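Local coordinates for phosphoribosylformylglycinamidine synthase 2 (Thermus thermophilus, PDB 3VIU), which belongs to the PurM-like (AIR synthase-related) family and carries two copies of its two-domain unit in one chain, with ADP bound in the model, at residues A[476-490]-A[535-547]. Numbering follows the deposited sequence.
Sequences VGAKPLAYTDGLNLG and IPPTAMVGVVGVL. With ADP (adenosine-5'-diphosphate), chain B.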
loop_
_atom_site.group_PDB
_atom_site.type_symbol
_atom_site.label_atom_id
_atom_site.label_comp_id
_atom_site.label_asym_id
_atom_site.label_seq_id
_atom_site.Cartn_x
_atom_site.Cartn_y
_atom_site.Cartn_z
ATOM N N VAL A 476 -9.371 11.786 10.501
ATOM C CA VAL A 476 -8.884 11.645 11.872
ATOM C C VAL A 476 -8.184 12.936 12.267
ATOM O O VAL A 476 -7.653 13.061 13.368
ATOM C CB VAL A 476 -7.932 10.411 12.076
ATOM C CG1 VAL A 476 -8.706 9.122 11.817
ATOM C CG2 VAL A 476 -6.696 10.507 11.181
ATOM N N GLY A 477 -8.193 13.901 11.352
ATOM C CA GLY A 477 -7.605 15.200 11.630
ATOM C C GLY A 477 -6.225 15.488 11.087
ATOM O O GLY A 477 -5.612 16.485 11.448
ATOM N N ALA A 478 -5.724 14.638 10.210
ATOM C CA ALA A 478 -4.391 14.860 9.671
ATOM C C ALA A 478 -4.406 15.344 8.217
ATOM O O ALA A 478 -5.344 15.068 7.471
ATOM C CB ALA A 478 -3.578 13.578 9.797
ATOM N N LYS A 479 -3.362 16.067 7.824
ATOM C CA LYS A 479 -3.264 16.562 6.459
ATOM C C LYS A 479 -2.426 15.659 5.557
ATOM O O LYS A 479 -1.254 15.391 5.842
ATOM C CB LYS A 479 -2.670 17.970 6.419
ATOM C CG LYS A 479 -2.515 18.502 4.993
ATOM C CD LYS A 479 -2.089 19.954 4.976
ATOM C CE LYS A 479 -1.897 20.460 3.554
ATOM N NZ LYS A 479 -1.428 21.885 3.541
ATOM N N PRO A 480 -3.018 15.201 4.442
ATOM C CA PRO A 480 -2.370 14.327 3.459
ATOM C C PRO A 480 -1.055 14.938 2.991
ATOM O O PRO A 480 -1.040 16.048 2.470
ATOM C CB PRO A 480 -3.395 14.267 2.327
ATOM C CG PRO A 480 -4.690 14.491 3.019
ATOM C CD PRO A 480 -4.363 15.589 3.979
ATOM N N LEU A 481 0.044 14.220 3.173
ATOM C CA LEU A 481 1.340 14.742 2.756
ATOM C C LEU A 481 1.782 14.190 1.406
ATOM O O LEU A 481 2.392 14.897 0.618
ATOM C CB LEU A 481 2.402 14.428 3.812
ATOM C CG LEU A 481 2.142 15.048 5.183
ATOM C CD1 LEU A 481 3.200 14.571 6.154
ATOM C CD2 LEU A 481 2.147 16.565 5.075
ATOM N N ALA A 482 1.471 12.925 1.148
ATOM C CA ALA A 482 1.834 12.285 -0.110
ATOM C C ALA A 482 1.249 10.889 -0.132
ATOM O O ALA A 482 0.690 10.434 0.859
ATOM C CB ALA A 482 3.349 12.206 -0.253
ATOM N N TYR A 483 1.373 10.206 -1.260
ATOM C CA TYR A 483 0.858 8.857 -1.328
ATOM C C TYR A 483 1.831 7.903 -1.991
ATOM O O TYR A 483 2.858 8.310 -2.519
ATOM C CB TYR A 483 -0.481 8.819 -2.063
ATOM C CG TYR A 483 -0.389 8.985 -3.555
ATOM C CD1 TYR A 483 -0.370 10.252 -4.141
ATOM C CD2 TYR A 483 -0.329 7.868 -4.388
ATOM C CE1 TYR A 483 -0.298 10.401 -5.518
ATOM C CE2 TYR A 483 -0.256 8.005 -5.765
ATOM C CZ TYR A 483 -0.238 9.271 -6.325
ATOM O OH TYR A 483 -0.129 9.393 -7.684
ATOM N N THR A 484 1.490 6.623 -1.934
ATOM C CA THR A 484 2.271 5.550 -2.525
ATOM C C THR A 484 1.204 4.712 -3.237
ATOM O O THR A 484 0.114 4.500 -2.692
ATOM C CB THR A 484 2.971 4.716 -1.421
ATOM O OG1 THR A 484 3.822 3.729 -2.020
ATOM C CG2 THR A 484 1.935 4.029 -0.535
ATOM N N ASP A 485 1.488 4.262 -4.456
ATOM C CA ASP A 485 0.509 3.475 -5.189
ATOM C C ASP A 485 1.029 2.121 -5.628
ATOM O O ASP A 485 2.043 2.024 -6.328
ATOM C CB ASP A 485 0.023 4.236 -6.422
ATOM C CG ASP A 485 1.130 4.482 -7.422
ATOM O OD1 ASP A 485 0.974 4.107 -8.605
ATOM O OD2 ASP A 485 2.162 5.059 -7.024
ATOM N N GLY A 486 0.334 1.074 -5.200
ATOM C CA GLY A 486 0.707 -0.266 -5.585
ATOM C C GLY A 486 -0.226 -0.658 -6.712
ATOM O O GLY A 486 -1.380 -0.998 -6.473
ATOM N N LEU A 487 0.256 -0.590 -7.948
ATOM C CA LEU A 487 -0.572 -0.956 -9.087
ATOM C C LEU A 487 -0.525 -2.463 -9.328
ATOM O O LEU A 487 0.543 -3.074 -9.286
ATOM C CB LEU A 487 -0.100 -0.221 -10.345
ATOM C CG LEU A 487 0.010 1.309 -10.256
ATOM C CD1 LEU A 487 0.363 1.861 -11.629
ATOM C CD2 LEU A 487 -1.300 1.920 -9.752
ATOM N N ASN A 488 -1.692 -3.052 -9.570
ATOM C CA ASN A 488 -1.826 -4.483 -9.851
ATOM C C ASN A 488 -2.825 -4.604 -10.995
ATOM O O ASN A 488 -3.977 -4.195 -10.863
ATOM C CB ASN A 488 -2.361 -5.216 -8.629
ATOM C CG ASN A 488 -1.520 -4.975 -7.392
ATOM O OD1 ASN A 488 -0.555 -5.683 -7.135
ATOM N ND2 ASN A 488 -1.878 -3.952 -6.630
ATOM N N LEU A 489 -2.379 -5.150 -12.118
ATOM C CA LEU A 489 -3.229 -5.307 -13.287
ATOM C C LEU A 489 -2.910 -6.575 -14.066
ATOM O O LEU A 489 -2.004 -7.340 -13.710
ATOM C CB LEU A 489 -3.080 -4.103 -14.217
ATOM C CG LEU A 489 -3.619 -2.775 -13.674
ATOM C CD1 LEU A 489 -2.444 -1.893 -13.281
ATOM C CD2 LEU A 489 -4.486 -2.083 -14.718
ATOM N N GLY A 490 -3.676 -6.795 -15.128
ATOM C CA GLY A 490 -3.464 -7.954 -15.961
ATOM C C GLY A 490 -2.338 -7.626 -16.912
ATOM O O GLY A 490 -1.614 -6.642 -16.725
ATOM N N ILE A 535 -7.681 -9.512 -13.560
ATOM C CA ILE A 535 -8.149 -9.111 -12.234
ATOM C C ILE A 535 -8.685 -7.701 -12.382
ATOM O O ILE A 535 -8.350 -7.009 -13.332
ATOM C CB ILE A 535 -7.011 -9.037 -11.192
ATOM C CG1 ILE A 535 -5.972 -8.012 -11.652
ATOM C CG2 ILE A 535 -6.391 -10.426 -10.967
ATOM C CD1 ILE A 535 -4.884 -7.742 -10.655
ATOM N N PRO A 536 -9.551 -7.266 -11.459
ATOM C CA PRO A 536 -10.072 -5.903 -11.568
ATOM C C PRO A 536 -8.862 -4.988 -11.446
ATOM O O PRO A 536 -7.963 -5.274 -10.670
ATOM C CB PRO A 536 -10.981 -5.784 -10.348
ATOM C CG PRO A 536 -11.502 -7.177 -10.197
ATOM C CD PRO A 536 -10.249 -8.015 -10.399
ATOM N N PRO A 537 -8.803 -3.901 -12.227
ATOM C CA PRO A 537 -7.643 -3.010 -12.109
ATOM C C PRO A 537 -7.539 -2.623 -10.636
ATOM O O PRO A 537 -8.527 -2.231 -10.027
ATOM C CB PRO A 537 -8.017 -1.838 -13.006
ATOM C CG PRO A 537 -8.823 -2.502 -14.080
ATOM C CD PRO A 537 -9.712 -3.445 -13.290
ATOM N N THR A 538 -6.351 -2.742 -10.059
ATOM C CA THR A 538 -6.211 -2.444 -8.647
ATOM C C THR A 538 -5.074 -1.501 -8.275
ATOM O O THR A 538 -3.900 -1.879 -8.280
ATOM C CB THR A 538 -6.052 -3.751 -7.842
ATOM O OG1 THR A 538 -7.190 -4.585 -8.065
ATOM C CG2 THR A 538 -5.958 -3.459 -6.359
ATOM N N ALA A 539 -5.432 -0.268 -7.948
ATOM C CA ALA A 539 -4.449 0.711 -7.525
ATOM C C ALA A 539 -4.640 0.878 -6.020
ATOM O O ALA A 539 -5.547 1.583 -5.571
ATOM C CB ALA A 539 -4.671 2.040 -8.242
HETATM N N MSE A 540 -3.799 0.206 -5.245
HETATM C CA MSE A 540 -3.872 0.304 -3.798
HETATM C C MSE A 540 -3.096 1.536 -3.378
HETATM O O MSE A 540 -1.871 1.561 -3.405
HETATM C CB MSE A 540 -3.315 -0.967 -3.168
HETATM C CG MSE A 540 -4.200 -2.162 -3.470
HETATM SE SE MSE A 540 -3.312 -3.875 -3.322
HETATM C CE MSE A 540 -4.870 -4.973 -2.922
ATOM N N VAL A 541 -3.842 2.569 -3.014
ATOM C CA VAL A 541 -3.285 3.849 -2.620
ATOM C C VAL A 541 -3.064 3.990 -1.127
ATOM O O VAL A 541 -3.996 3.871 -0.336
ATOM C CB VAL A 541 -4.208 4.992 -3.084
ATOM C CG1 VAL A 541 -3.630 6.345 -2.674
ATOM C CG2 VAL A 541 -4.395 4.913 -4.599
ATOM N N GLY A 542 -1.814 4.250 -0.757
ATOM C CA GLY A 542 -1.461 4.436 0.632
ATOM C C GLY A 542 -1.151 5.906 0.827
ATOM O O GLY A 542 -0.385 6.491 0.055
ATOM N N VAL A 543 -1.758 6.508 1.842
ATOM C CA VAL A 543 -1.545 7.915 2.123
ATOM C C VAL A 543 -1.055 8.140 3.541
ATOM O O VAL A 543 -1.560 7.542 4.490
ATOM C CB VAL A 543 -2.847 8.736 1.935
ATOM C CG1 VAL A 543 -2.654 10.152 2.489
ATOM C CG2 VAL A 543 -3.223 8.790 0.463
ATOM N N VAL A 544 -0.068 9.014 3.678
ATOM C CA VAL A 544 0.473 9.342 4.981
ATOM C C VAL A 544 0.219 10.818 5.243
ATOM O O VAL A 544 0.312 11.643 4.339
ATOM C CB VAL A 544 2.000 9.069 5.061
ATOM C CG1 VAL A 544 2.559 9.621 6.367
ATOM C CG2 VAL A 544 2.268 7.574 4.984
ATOM N N GLY A 545 -0.116 11.137 6.486
ATOM C CA GLY A 545 -0.353 12.516 6.866
ATOM C C GLY A 545 0.076 12.717 8.306
ATOM O O GLY A 545 0.407 11.753 8.991
ATOM N N VAL A 546 0.078 13.959 8.775
ATOM C CA VAL A 546 0.466 14.224 10.148
ATOM C C VAL A 546 -0.562 15.095 10.841
ATOM O O VAL A 546 -1.345 15.786 10.188
ATOM C CB VAL A 546 1.836 14.919 10.222
ATOM C CG1 VAL A 546 1.791 16.238 9.465
ATOM C CG2 VAL A 546 2.226 15.135 11.674
ATOM N N LEU A 547 -0.559 15.052 12.170
ATOM C CA LEU A 547 -1.489 15.839 12.962
ATOM C C LEU A 547 -0.969 15.946 14.390
ATOM O O LEU A 547 0.044 15.349 14.736
ATOM C CB LEU A 547 -2.870 15.179 12.976
ATOM C CG LEU A 547 -3.002 13.844 13.721
ATOM C CD1 LEU A 547 -4.472 13.517 13.890
ATOM C CD2 LEU A 547 -2.299 12.731 12.968
HETATM P PB ADP B . 12.301 -2.811 -4.874
HETATM O O1B ADP B . 12.542 -3.853 -5.910
HETATM O O2B ADP B . 10.968 -3.179 -4.051
HETATM O O3B ADP B . 13.636 -2.759 -3.845
HETATM P PA ADP B . 11.577 -1.433 -7.116
HETATM O O1A ADP B . 12.738 -1.558 -8.039
HETATM O O2A ADP B . 10.614 -2.722 -7.312
HETATM O O3A ADP B . 12.115 -1.336 -5.567
HETATM O "O5'" ADP B . 10.683 -0.103 -7.434
HETATM C "C5'" ADP B . 11.339 0.689 -8.443
HETATM C "C4'" ADP B . 11.353 2.210 -8.111
HETATM O "O4'" ADP B . 10.307 2.918 -8.852
HETATM C "C3'" ADP B . 11.101 2.543 -6.618
HETATM O "O3'" ADP B . 11.835 3.721 -6.259
HETATM C "C2'" ADP B . 9.587 2.745 -6.555
HETATM O "O2'" ADP B . 9.195 3.563 -5.449
HETATM C "C1'" ADP B . 9.265 3.367 -7.916
HETATM N N9 ADP B . 7.932 2.973 -8.390
HETATM C C8 ADP B . 7.584 1.764 -8.924
HETATM N N7 ADP B . 6.322 1.751 -9.242
HETATM C C5 ADP B . 5.773 2.945 -8.936
HETATM C C6 ADP B . 4.477 3.513 -9.047
HETATM N N6 ADP B . 3.432 2.779 -9.580
HETATM N N1 ADP B . 4.285 4.782 -8.624
HETATM C C2 ADP B . 5.285 5.510 -8.104
HETATM N N3 ADP B . 6.518 5.013 -7.982
HETATM C C4 ADP B . 6.802 3.754 -8.380
HETATM O O HOH W 1 -6.436 -5.634 -14.561
#
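Thr-484 and Gly-542 face each other as a hydrogen-bonded pair and exchange two backbone bonds. Gly-542 N to Thr-484 O is 2.7 Å and almost straight at 178°. The methyl CG2 of Thr-484 lies 3.6 Å from Gly-542 CA, close over the glycine backbone. It sits there because OG1 is turned anti to the backbone N (chi1 -175°), and that hydroxyl hydrogen-bonds to Ser-521. Gly-486 with Met-540 and Asn-488 with Thr-538 repeat the two-bond pattern along the antiparallel ladder. Asn-488 also sends ND2 to Thr-538 O, a weak bond of 3.3 Å, so this carbonyl accepts both the backbone N-H and a side-chain N-H of Asn-488. The same ND2 lies 3.6 Å from SE of Met-540, a selenomethionine, whose side chain it crosses at about a right angle. Asn-488 OD1 is held by Asn-88.

The face with Tyr-483, Asp-485 and Leu-487 is largely apolar toward 538-547. CB of Tyr-483 rests 3.7 Å from Val-543 CG2, and its CD2 meets Val-541 CG1 obliquely. Leu-487 CD2 packs on Ala-539 CB. Asp-485 turns its carboxylate from the partner strand to ADP, with OD1 accepting a bond of 3.0 Å from N6.

Between Pro-480 and Ala-482 the register slips by one residue, a beta bulge. Beyond it Leu-547 CD2 packs on Ala-478 CB, and Gly-477 closes the preceding helix in a Schellman motif. At the far end one water bridges Gly-490 N and Ile-535 O.

Strand 519-525 lies on the other side of 479-488, and helix 495-515 packs against Asp-485 and Leu-489. Strands 479-488 and 538-548 are neighbouring inner strands of the mixed sheet of a PurM N-terminal-like domain, and 479-488 lines the adenine end of the ADP pocket with Asp-485 and Leu-487.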